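Local coordinates for protein ABC-type amino acid transport system, permease component (Caldanaerobacter subterraneus subsp. tengcongensis MB4, PDB 4YMU) that probably forms the membrane-spanning part of an ABC-type amino acid importer, and holds arginine in a pocket between its helices, at residues P13-G18 / I190-I195; L23-L28 / K158-V163; S57-I62 / Y102-I107; Q112-G117 / I142-P147. All coordinates share one frame; numbering follows the deposited sequence.

Interaction 1. Residues P13-G18 / I190-I195; sequences PLFISG and IIIAAI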
# COMPACT_ATOMS: atom_id res chain seq x y z
N PRO C 13 -13.22 12.30 -43.42
CA PRO C 13 -14.30 13.02 -42.74
C PRO C 13 -15.21 12.11 -41.93
O PRO C 13 -15.82 12.57 -40.95
CB PRO C 13 -15.09 13.65 -43.89
CG PRO C 13 -14.11 13.80 -44.96
CD PRO C 13 -13.20 12.61 -44.86
N LEU C 14 -15.32 10.85 -42.33
CA LEU C 14 -16.14 9.91 -41.58
C LEU C 14 -15.44 9.50 -40.29
O LEU C 14 -16.06 9.46 -39.22
CB LEU C 14 -16.50 8.69 -42.43
CG LEU C 14 -17.62 8.91 -43.46
CD1 LEU C 14 -17.95 7.61 -44.18
CD2 LEU C 14 -18.87 9.47 -42.78
N PHE C 15 -14.15 9.21 -40.39
CA PHE C 15 -13.34 8.87 -39.22
C PHE C 15 -13.35 9.99 -38.19
O PHE C 15 -13.65 9.77 -37.02
CB PHE C 15 -11.92 8.57 -39.64
CG PHE C 15 -11.76 7.25 -40.32
CD1 PHE C 15 -11.95 6.07 -39.61
CD2 PHE C 15 -11.38 7.18 -41.65
CE1 PHE C 15 -11.78 4.83 -40.22
CE2 PHE C 15 -11.20 5.95 -42.26
CZ PHE C 15 -11.40 4.78 -41.54
N ILE C 16 -13.02 11.20 -38.64
CA ILE C 16 -13.03 12.39 -37.79
C ILE C 16 -14.41 12.62 -37.16
O ILE C 16 -14.50 12.98 -35.99
CB ILE C 16 -12.59 13.63 -38.60
CG1 ILE C 16 -11.07 13.62 -38.77
CG2 ILE C 16 -13.04 14.93 -37.94
CD1 ILE C 16 -10.54 14.81 -39.54
N SER C 17 -15.47 12.42 -37.94
CA SER C 17 -16.83 12.58 -37.44
C SER C 17 -17.18 11.52 -36.40
O SER C 17 -17.88 11.80 -35.42
CB SER C 17 -17.83 12.51 -38.60
OG SER C 17 -19.15 12.57 -38.10
N GLY C 18 -16.70 10.30 -36.62
CA GLY C 18 -16.92 9.21 -35.69
C GLY C 18 -16.21 9.52 -34.38
O GLY C 18 -16.81 9.40 -33.31
N ILE C 190 -8.47 -1.28 -38.64
CA ILE C 190 -7.12 -0.93 -38.24
C ILE C 190 -7.03 0.57 -37.94
O ILE C 190 -6.55 0.97 -36.88
CB ILE C 190 -6.10 -1.28 -39.31
CG1 ILE C 190 -5.96 -2.80 -39.43
CG2 ILE C 190 -4.78 -0.62 -39.01
CD1 ILE C 190 -5.34 -3.47 -38.23
N ILE C 191 -7.52 1.39 -38.87
CA ILE C 191 -7.48 2.84 -38.69
C ILE C 191 -8.22 3.29 -37.44
O ILE C 191 -7.76 4.17 -36.70
CB ILE C 191 -8.06 3.56 -39.93
CG1 ILE C 191 -7.11 3.38 -41.11
CG2 ILE C 191 -8.30 5.04 -39.65
CD1 ILE C 191 -7.46 4.25 -42.28
N ILE C 192 -9.37 2.69 -37.19
CA ILE C 192 -10.18 3.04 -36.03
C ILE C 192 -9.48 2.63 -34.72
O ILE C 192 -9.42 3.40 -33.78
CB ILE C 192 -11.59 2.43 -36.11
CG1 ILE C 192 -12.41 3.12 -37.20
CG2 ILE C 192 -12.30 2.50 -34.78
CD1 ILE C 192 -13.61 2.32 -37.65
N ALA C 193 -8.97 1.40 -34.69
CA ALA C 193 -8.21 0.91 -33.55
C ALA C 193 -7.08 1.89 -33.26
O ALA C 193 -6.97 2.38 -32.14
CB ALA C 193 -7.65 -0.48 -33.83
N ALA C 194 -6.30 2.22 -34.29
CA ALA C 194 -5.24 3.22 -34.18
C ALA C 194 -5.74 4.53 -33.57
O ALA C 194 -5.09 5.09 -32.68
CB ALA C 194 -4.60 3.47 -35.53
N ILE C 195 -6.88 5.03 -34.02
CA ILE C 195 -7.41 6.26 -33.44
C ILE C 195 -7.71 6.08 -31.94
O ILE C 195 -7.41 6.96 -31.12
CB ILE C 195 -8.68 6.77 -34.16
CG1 ILE C 195 -8.39 7.11 -35.62
CG2 ILE C 195 -9.22 8.02 -33.49
CD1 ILE C 195 -9.57 7.76 -36.33
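Two predicted transmembrane helices, the first and last long ones of the chain, pack here through a single aromatic residue, F15, set against I191, I192 and I195. The segments run in broadly the same direction and cross at -39°, with 11.3 Å between their axes at closest approach, so it is the ring of F15 that fills most of the gap. Its CG stands anti to the carbonyl carbon (chi1 -74°), which sends the ring straight across toward the second helix. There the methyl CG2 of I191 sits over one face as a CH-pi contact, 3.6 Å from the ring centroid and displaced toward the rim. I192 meets the same ring differently: its CG1 comes in at the edge, in the ring plane, 3.5 Å from F15 CE1. Nearer the backbone, I195 CD1 approaches F15 CB at 4.1 Å. Face and edge contacts together help to fix how the ring is turned. With an alanine here, I191 and I192 would probably lose their aromatic partner, and a gap would open between helices that stand this far apart. Around the contact, M8 of helix 6-9 touches both F15 and I191, while I178 of helix 174-182 also packs on F15. L171 lies against I192 and I195, and on helix 186-214 the neighbouring I190 and A193 meet L73 and V69 of the second subunit.

Interaction 2. Residues L23-L28 / K158-V163; sequences LKLTFL and KESAIV. With ARG (arginine), chain J; ARG (arginine), chain I.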
# COMPACT_ATOMS: atom_id res chain seq x y z
N LEU C 23 -16.16 11.15 -28.57
CA LEU C 23 -15.88 12.19 -27.58
C LEU C 23 -17.16 12.72 -26.93
O LEU C 23 -17.29 12.71 -25.70
CB LEU C 23 -15.13 13.36 -28.23
CG LEU C 23 -13.60 13.40 -28.16
CD1 LEU C 23 -13.01 12.03 -28.42
CD2 LEU C 23 -13.07 14.39 -29.18
N LYS C 24 -18.07 13.19 -27.77
CA LYS C 24 -19.35 13.75 -27.33
C LYS C 24 -20.13 12.79 -26.43
O LYS C 24 -20.63 13.17 -25.37
CB LYS C 24 -20.19 14.13 -28.56
CG LYS C 24 -21.62 14.54 -28.25
CD LYS C 24 -22.46 14.64 -29.53
CE LYS C 24 -23.90 15.07 -29.25
NZ LYS C 24 -24.79 15.03 -30.46
N LEU C 25 -20.22 11.54 -26.87
CA LEU C 25 -20.88 10.48 -26.11
C LEU C 25 -20.26 10.28 -24.72
O LEU C 25 -20.95 10.35 -23.70
CB LEU C 25 -20.81 9.17 -26.90
CG LEU C 25 -21.94 8.14 -26.80
CD1 LEU C 25 -21.34 6.75 -26.66
CD2 LEU C 25 -22.93 8.42 -25.68
N THR C 26 -18.95 10.04 -24.69
CA THR C 26 -18.24 9.66 -23.48
C THR C 26 -18.21 10.78 -22.45
O THR C 26 -18.47 10.56 -21.27
CB THR C 26 -16.80 9.21 -23.79
OG1 THR C 26 -16.80 8.36 -24.93
CG2 THR C 26 -16.20 8.46 -22.61
N PHE C 27 -17.89 11.98 -22.91
CA PHE C 27 -17.93 13.18 -22.08
C PHE C 27 -19.26 13.33 -21.35
O PHE C 27 -19.31 13.42 -20.13
CB PHE C 27 -17.73 14.40 -22.96
CG PHE C 27 -16.64 15.30 -22.50
CD1 PHE C 27 -16.89 16.30 -21.56
CD2 PHE C 27 -15.35 15.16 -23.00
CE1 PHE C 27 -15.88 17.14 -21.13
CE2 PHE C 27 -14.33 15.99 -22.58
CZ PHE C 27 -14.59 16.99 -21.65
N LEU C 28 -20.34 13.38 -22.12
CA LEU C 28 -21.67 13.59 -21.55
C LEU C 28 -22.05 12.48 -20.56
O LEU C 28 -22.64 12.76 -19.51
CB LEU C 28 -22.71 13.71 -22.66
CG LEU C 28 -24.17 13.93 -22.25
CD1 LEU C 28 -24.31 15.18 -21.38
CD2 LEU C 28 -25.06 14.05 -23.49
N LYS C 158 -13.05 3.62 -24.46
CA LYS C 158 -13.08 2.29 -25.01
C LYS C 158 -14.49 1.71 -24.84
O LYS C 158 -15.05 1.14 -25.78
CB LYS C 158 -12.04 1.41 -24.33
CG LYS C 158 -10.61 1.86 -24.58
CD LYS C 158 -9.59 0.82 -24.14
CE LYS C 158 -9.58 0.65 -22.62
NZ LYS C 158 -8.80 -0.56 -22.19
N GLU C 159 -15.08 1.91 -23.67
CA GLU C 159 -16.38 1.32 -23.40
C GLU C 159 -17.49 1.77 -24.36
O GLU C 159 -18.36 0.98 -24.70
CB GLU C 159 -16.79 1.54 -21.94
CG GLU C 159 -15.98 0.73 -20.94
CD GLU C 159 -16.21 -0.77 -21.06
OE1 GLU C 159 -17.24 -1.19 -21.61
OE2 GLU C 159 -15.36 -1.56 -20.58
N SER C 160 -17.43 3.04 -24.78
CA SER C 160 -18.48 3.67 -25.55
C SER C 160 -18.59 3.09 -26.97
O SER C 160 -19.62 3.22 -27.62
CB SER C 160 -18.24 5.17 -25.63
OG SER C 160 -17.13 5.43 -26.47
N ALA C 161 -17.53 2.43 -27.44
CA ALA C 161 -17.55 1.78 -28.75
C ALA C 161 -18.74 0.82 -28.88
O ALA C 161 -19.09 0.40 -29.98
CB ALA C 161 -16.26 1.03 -29.00
N ILE C 162 -19.35 0.49 -27.75
CA ILE C 162 -20.41 -0.50 -27.74
C ILE C 162 -21.76 0.06 -28.22
O ILE C 162 -22.69 -0.69 -28.48
CB ILE C 162 -20.56 -1.13 -26.37
CG1 ILE C 162 -21.03 -2.57 -26.51
CG2 ILE C 162 -21.47 -0.30 -25.44
CD1 ILE C 162 -21.44 -3.14 -25.21
N VAL C 163 -21.87 1.38 -28.35
CA VAL C 163 -23.11 1.95 -28.86
C VAL C 163 -23.12 1.86 -30.38
O VAL C 163 -24.06 2.32 -31.04
CB VAL C 163 -23.28 3.42 -28.43
CG1 VAL C 163 -23.15 3.53 -26.92
CG2 VAL C 163 -22.25 4.31 -29.14
N ARG J . -14.33 -3.43 -22.25
CA ARG J . -13.04 -2.77 -22.14
C ARG J . -12.32 -2.71 -23.48
O ARG J . -11.37 -1.94 -23.64
CB ARG J . -12.15 -3.48 -21.11
CG ARG J . -11.65 -4.85 -21.55
CD ARG J . -10.98 -5.56 -20.40
NE ARG J . -10.29 -6.78 -20.83
CZ ARG J . -9.78 -7.67 -19.98
NH1 ARG J . -9.88 -7.48 -18.67
NH2 ARG J . -9.16 -8.75 -20.45
OXT ARG J . -12.66 -3.45 -24.42
N ARG I . -16.92 -3.91 -20.05
CA ARG I . -17.10 -4.29 -18.65
C ARG I . -18.56 -4.52 -18.31
O ARG I . -18.88 -5.00 -17.21
CB ARG I . -16.55 -3.22 -17.71
CG ARG I . -17.34 -1.94 -17.67
CD ARG I . -16.57 -0.89 -16.89
NE ARG I . -17.36 0.30 -16.63
CZ ARG I . -16.86 1.43 -16.14
NH1 ARG I . -17.66 2.47 -15.94
NH2 ARG I . -15.56 1.53 -15.87
OXT ARG I . -19.44 -4.20 -19.10
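L25 and V163 reach toward each other tip to tip, L25 CD1 lying 3.6 Å from V163 CG2. The same methyl also rests 3.6 Å from S160 CB, so one branch of L25 serves both residues. To get there L25 takes torsions well away from staggered values (chi1 -148°, chi2 -136°), and F168, V92 and L95 also touch it. V163 meets it with CG2 tucked between its own backbone N and carbonyl carbon. Beside L25, T26 OG1 lies 3.3 Å from S160 OG; T26 OG1 also bonds T22 O, and S160 OG bonds L157 O. The other side of segment 158-163 belongs to the ligands. E159 is bent at chi2 (-66°), which brings its carboxylate between two bound arginines: OE2 accepts from the N of ARG (chain J) at 2.7 Å and from the N of ARG (chain I) at 2.9 Å. OE1 adds a weak bond of 3.2 Å to the N of ARG (chain I). K158 NZ gives a weak bond, 3.3 Å, to the O of ARG (chain J), and bonds R63 O of the second subunit as well. With an alanine in place of E159, both amino groups would probably lose this carboxylate and be left to depend more on E159 of the second subunit. N98, L67 and E152 also hold ARG (chain I), with E159 and K158 of the second subunit: a paired arginine site at the interface of the two permease subunits, in the middle of the transmembrane domain.

Interaction 3. Residues S57-I62 / Y102-I107; sequences SYIEVI and YVAEII. With ARG (arginine), chain I.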
# COMPACT_ATOMS: atom_id res chain seq x y z
N SER C 57 -27.33 -1.84 -3.48
CA SER C 57 -27.91 -2.76 -4.46
C SER C 57 -27.71 -2.25 -5.88
O SER C 57 -27.30 -3.01 -6.76
CB SER C 57 -29.38 -3.01 -4.16
OG SER C 57 -29.53 -3.84 -3.02
N TYR C 58 -28.00 -0.97 -6.10
CA TYR C 58 -27.76 -0.30 -7.37
C TYR C 58 -26.33 -0.52 -7.84
O TYR C 58 -26.10 -1.08 -8.92
CB TYR C 58 -28.02 1.20 -7.19
CG TYR C 58 -27.75 2.07 -8.40
CD1 TYR C 58 -28.77 2.42 -9.27
CD2 TYR C 58 -26.49 2.59 -8.63
CE1 TYR C 58 -28.52 3.25 -10.36
CE2 TYR C 58 -26.23 3.41 -9.72
CZ TYR C 58 -27.25 3.74 -10.58
OH TYR C 58 -26.99 4.55 -11.65
N ILE C 59 -25.38 -0.09 -7.01
CA ILE C 59 -23.95 -0.22 -7.29
C ILE C 59 -23.53 -1.65 -7.62
O ILE C 59 -22.92 -1.91 -8.66
CB ILE C 59 -23.12 0.29 -6.10
CG1 ILE C 59 -23.35 1.80 -5.93
CG2 ILE C 59 -21.64 -0.02 -6.28
CD1 ILE C 59 -22.78 2.36 -4.67
N GLU C 60 -23.89 -2.57 -6.73
CA GLU C 60 -23.52 -3.97 -6.86
C GLU C 60 -24.06 -4.57 -8.15
O GLU C 60 -23.32 -5.19 -8.92
CB GLU C 60 -24.09 -4.72 -5.65
CG GLU C 60 -23.43 -6.05 -5.33
CD GLU C 60 -23.75 -6.53 -3.92
OE1 GLU C 60 -24.73 -6.03 -3.33
OE2 GLU C 60 -23.01 -7.40 -3.40
N VAL C 61 -25.34 -4.33 -8.41
CA VAL C 61 -26.01 -4.90 -9.57
C VAL C 61 -25.41 -4.35 -10.85
O VAL C 61 -25.12 -5.11 -11.76
CB VAL C 61 -27.54 -4.67 -9.53
CG1 VAL C 61 -28.14 -4.88 -10.90
CG2 VAL C 61 -28.17 -5.62 -8.52
N ILE C 62 -25.23 -3.03 -10.91
CA ILE C 62 -24.67 -2.42 -12.11
C ILE C 62 -23.22 -2.83 -12.41
O ILE C 62 -22.87 -3.10 -13.56
CB ILE C 62 -24.83 -0.91 -12.07
CG1 ILE C 62 -26.32 -0.59 -12.14
CG2 ILE C 62 -24.11 -0.26 -13.23
CD1 ILE C 62 -26.59 0.82 -11.94
N TYR C 102 -19.66 2.78 -11.00
CA TYR C 102 -18.20 2.73 -10.80
C TYR C 102 -17.66 3.98 -10.08
O TYR C 102 -16.77 3.89 -9.24
CB TYR C 102 -17.48 2.45 -12.12
CG TYR C 102 -17.69 1.04 -12.61
CD1 TYR C 102 -16.83 0.01 -12.24
CD2 TYR C 102 -18.77 0.72 -13.45
CE1 TYR C 102 -17.03 -1.29 -12.69
CE2 TYR C 102 -18.97 -0.57 -13.90
CZ TYR C 102 -18.11 -1.58 -13.53
OH TYR C 102 -18.31 -2.87 -13.98
N VAL C 103 -18.24 5.14 -10.41
CA VAL C 103 -17.86 6.40 -9.79
C VAL C 103 -18.22 6.46 -8.30
O VAL C 103 -17.43 6.96 -7.48
CB VAL C 103 -18.45 7.60 -10.55
CG1 VAL C 103 -18.47 8.86 -9.69
CG2 VAL C 103 -17.66 7.82 -11.83
N ALA C 104 -19.40 5.95 -7.96
CA ALA C 104 -19.78 5.83 -6.56
C ALA C 104 -18.71 5.05 -5.77
O ALA C 104 -18.26 5.49 -4.68
CB ALA C 104 -21.13 5.14 -6.45
N GLU C 105 -18.28 3.92 -6.33
CA GLU C 105 -17.22 3.17 -5.67
C GLU C 105 -15.92 3.96 -5.56
O GLU C 105 -15.26 3.95 -4.51
CB GLU C 105 -16.93 1.84 -6.36
CG GLU C 105 -17.42 0.68 -5.55
CD GLU C 105 -17.09 0.84 -4.09
OE1 GLU C 105 -15.91 0.64 -3.70
OE2 GLU C 105 -18.03 1.19 -3.33
N ILE C 106 -15.58 4.66 -6.63
CA ILE C 106 -14.37 5.47 -6.64
C ILE C 106 -14.38 6.48 -5.49
O ILE C 106 -13.38 6.65 -4.78
CB ILE C 106 -14.18 6.18 -7.98
CG1 ILE C 106 -13.40 5.28 -8.94
CG2 ILE C 106 -13.44 7.49 -7.82
CD1 ILE C 106 -13.51 5.73 -10.38
N ILE C 107 -15.52 7.13 -5.28
CA ILE C 107 -15.63 8.10 -4.20
C ILE C 107 -15.45 7.43 -2.84
O ILE C 107 -14.64 7.90 -2.01
CB ILE C 107 -16.96 8.84 -4.24
CG1 ILE C 107 -17.06 9.68 -5.53
CG2 ILE C 107 -17.14 9.68 -2.97
CD1 ILE C 107 -18.37 10.43 -5.67
N ARG I . -16.92 -3.91 -20.05
CA ARG I . -17.10 -4.29 -18.65
C ARG I . -18.56 -4.52 -18.31
O ARG I . -18.88 -5.00 -17.21
CB ARG I . -16.55 -3.22 -17.71
CG ARG I . -17.34 -1.94 -17.67
CD ARG I . -16.57 -0.89 -16.89
NE ARG I . -17.36 0.30 -16.63
CZ ARG I . -16.86 1.43 -16.14
NH1 ARG I . -17.66 2.47 -15.94
NH2 ARG I . -15.56 1.53 -15.87
OXT ARG I . -19.44 -4.20 -19.10
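Apolar packing carries the contact between I59 and A104. The end of the isoleucine, CD1, comes to 3.7 Å from A104 CB, and CG1 follows at 4.0 Å, so the methyl of A104 lies alongside the outer part of one branch. The other branch, CG2, stands 4.3 Å from E105 CG and touches only the aliphatic part of the glutamate. I40 of helix 12-44 packs on both I59 and A104. Within segment 57-62, I62 CD1 sits over the centre of the Y58 ring, 3.2 Å above its plane. These segments belong to helices 49-63 and 87-112 of the membrane domain, the fold of binding-protein-dependent importers, and the second helix also lines the arginine pocket. Polar bonds link the segments to their surroundings: E105 forms salt bridges through OE1 to R108 and through OE2 to K44, while Y58 OH hydrogen-bonds S100 OG of helix 87-112. Ligand contact is left to Y102. Its CG, anti to the carbonyl carbon (chi1 -71°), lays the ring along ARG (chain I), whose side chain passes over one face. The NE of that arginine is 3.3 Å above the ring plane, offset toward the rim, and its NH1 lies 3.2 Å from Y102 CD2. Farther out, L201 and F197 of the second subunit cover E60 and V61.

Interaction 4. Residues Q112-G117 / I142-P147; sequences QAVDPG and IKNILP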
# COMPACT_ATOMS: atom_id res chain seq x y z
N GLN C 112 -12.01 6.33 1.84
CA GLN C 112 -11.42 5.28 2.68
C GLN C 112 -9.89 5.30 2.65
O GLN C 112 -9.22 4.73 3.52
CB GLN C 112 -11.93 3.92 2.20
CG GLN C 112 -11.72 2.76 3.16
CD GLN C 112 -11.27 1.50 2.42
OE1 GLN C 112 -11.81 1.15 1.37
NE2 GLN C 112 -10.24 0.83 2.96
N ALA C 113 -9.32 6.00 1.68
CA ALA C 113 -7.88 5.95 1.45
C ALA C 113 -7.12 7.05 2.17
O ALA C 113 -5.90 6.98 2.24
CB ALA C 113 -7.57 5.98 -0.02
N VAL C 114 -7.79 8.07 2.67
CA VAL C 114 -7.05 9.06 3.46
C VAL C 114 -6.75 8.44 4.83
O VAL C 114 -7.62 7.79 5.43
CB VAL C 114 -7.78 10.43 3.56
CG1 VAL C 114 -9.04 10.43 2.76
CG2 VAL C 114 -8.06 10.82 5.00
N ASP C 115 -5.51 8.62 5.31
CA ASP C 115 -5.08 7.99 6.56
C ASP C 115 -6.05 8.32 7.68
O ASP C 115 -6.32 9.49 7.92
CB ASP C 115 -3.71 8.52 6.96
CG ASP C 115 -3.12 7.77 8.15
OD1 ASP C 115 -2.09 7.08 7.98
OD2 ASP C 115 -3.67 7.91 9.27
N PRO C 116 -6.55 7.28 8.38
CA PRO C 116 -7.56 7.41 9.45
C PRO C 116 -7.09 8.28 10.63
O PRO C 116 -7.87 8.72 11.48
CB PRO C 116 -7.81 5.97 9.90
CG PRO C 116 -6.63 5.17 9.35
CD PRO C 116 -6.14 5.89 8.14
N GLY C 117 -5.78 8.51 10.67
CA GLY C 117 -5.20 9.38 11.67
C GLY C 117 -5.77 10.78 11.52
O GLY C 117 -6.01 11.47 12.50
N ILE C 142 -10.77 14.17 -2.10
CA ILE C 142 -10.89 14.75 -3.44
C ILE C 142 -9.64 14.55 -4.29
O ILE C 142 -9.73 14.21 -5.48
CB ILE C 142 -11.33 16.23 -3.41
CG1 ILE C 142 -12.85 16.33 -3.30
CG2 ILE C 142 -10.85 16.99 -4.64
CD1 ILE C 142 -13.31 17.59 -2.61
N LYS C 143 -8.47 14.77 -3.69
CA LYS C 143 -7.22 14.54 -4.40
C LYS C 143 -7.00 13.06 -4.64
O LYS C 143 -6.25 12.68 -5.54
CB LYS C 143 -6.02 15.15 -3.67
CG LYS C 143 -6.13 16.66 -3.47
CD LYS C 143 -5.00 17.19 -2.60
CE LYS C 143 -5.33 18.55 -1.98
NZ LYS C 143 -4.24 19.02 -1.06
N ASN C 144 -7.65 12.21 -3.85
CA ASN C 144 -7.59 10.79 -4.18
C ASN C 144 -8.50 10.46 -5.37
O ASN C 144 -8.20 9.57 -6.17
CB ASN C 144 -8.00 9.91 -3.00
CG ASN C 144 -6.98 9.92 -1.89
OD1 ASN C 144 -5.78 10.12 -2.12
ND2 ASN C 144 -7.44 9.68 -0.66
N ILE C 145 -9.59 11.22 -5.48
CA ILE C 145 -10.68 10.89 -6.38
C ILE C 145 -10.45 11.38 -7.80
O ILE C 145 -10.65 10.62 -8.76
CB ILE C 145 -12.00 11.49 -5.84
CG1 ILE C 145 -12.40 10.79 -4.54
CG2 ILE C 145 -13.10 11.34 -6.86
CD1 ILE C 145 -13.45 11.54 -3.74
N LEU C 146 -10.04 12.64 -7.93
CA LEU C 146 -9.80 13.25 -9.25
C LEU C 146 -8.96 12.41 -10.22
O LEU C 146 -9.30 12.30 -11.40
CB LEU C 146 -9.21 14.66 -9.12
CG LEU C 146 -10.11 15.72 -8.48
CD1 LEU C 146 -9.43 17.09 -8.49
CD2 LEU C 146 -11.47 15.79 -9.15
N PRO C 147 -7.85 11.81 -9.75
CA PRO C 147 -7.10 11.02 -10.73
C PRO C 147 -7.83 9.75 -11.16
O PRO C 147 -7.59 9.26 -12.26
CB PRO C 147 -5.83 10.63 -9.97
CG PRO C 147 -5.72 11.60 -8.87
CD PRO C 147 -7.12 11.91 -8.48
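I142 O takes two backbone amides, I145 N at 3.0 Å and L146 N at 2.9 Å, and so ties together the helical turn from which N144 reaches A113 and V114. The helix is kinked at P147, whose N makes no bond to the turn before. N144 CG is anti to the carbonyl carbon (chi1 -70°), which carries the amide across to segment 112-117. Its ND2 does the touching, in van der Waals contact: it lies 3.7 Å from V114 N, 3.8 Å from A113 CB and 3.8 Å from V114 CG1, with the side chains of V114 and N144 crossing at about a right angle. The hydrogen bond of ND2 goes instead to G110 O, at the end of helix 87-112, and OD1 receives a weak bond from R215. One asparagine thus ties the last turn of that helix to helix 129-160. Past V114 the chain turns. D115 OD2, through its anti lone pair, accepts from G117 N at 2.6 Å with an N-H...O angle of 150°, an Asx turn that caps the start of helix 117-124. G117 lies so close to that carboxylate that a CB on it would collide with OD2. D115 and K143 both touch the chain of another protein. The short helix 117-124, entered through this capped turn and carrying the EAA sequence, corresponds to the EAA loop of this permease family, which as in relatives is probably cytoplasmic and docks on the ATPase subunit.

Along the chain, interaction 1 closes the longest loop and interaction 2 lies nested within it; interactions 3 and 4 follow in series inside interaction 2. Helix 12-44 serves both interactions 1 and 2, and helix 129-160 serves both 2 and 4. Interactions 2 and 3, with centres 19 Å apart, meet at ARG (chain I), so the ligand bridges two otherwise separate contacts. Interactions 3 and 4 touch directly, I106 CG2 lying 4.0 Å from I145 CG2. Interactions 1 and 4 stand about 37 Å apart between centres, on opposite sides of the chain's centre; interaction 2, which holds the arginines, has its centre 14 Å from that of interaction 1 and 28 Å from that of interaction 4.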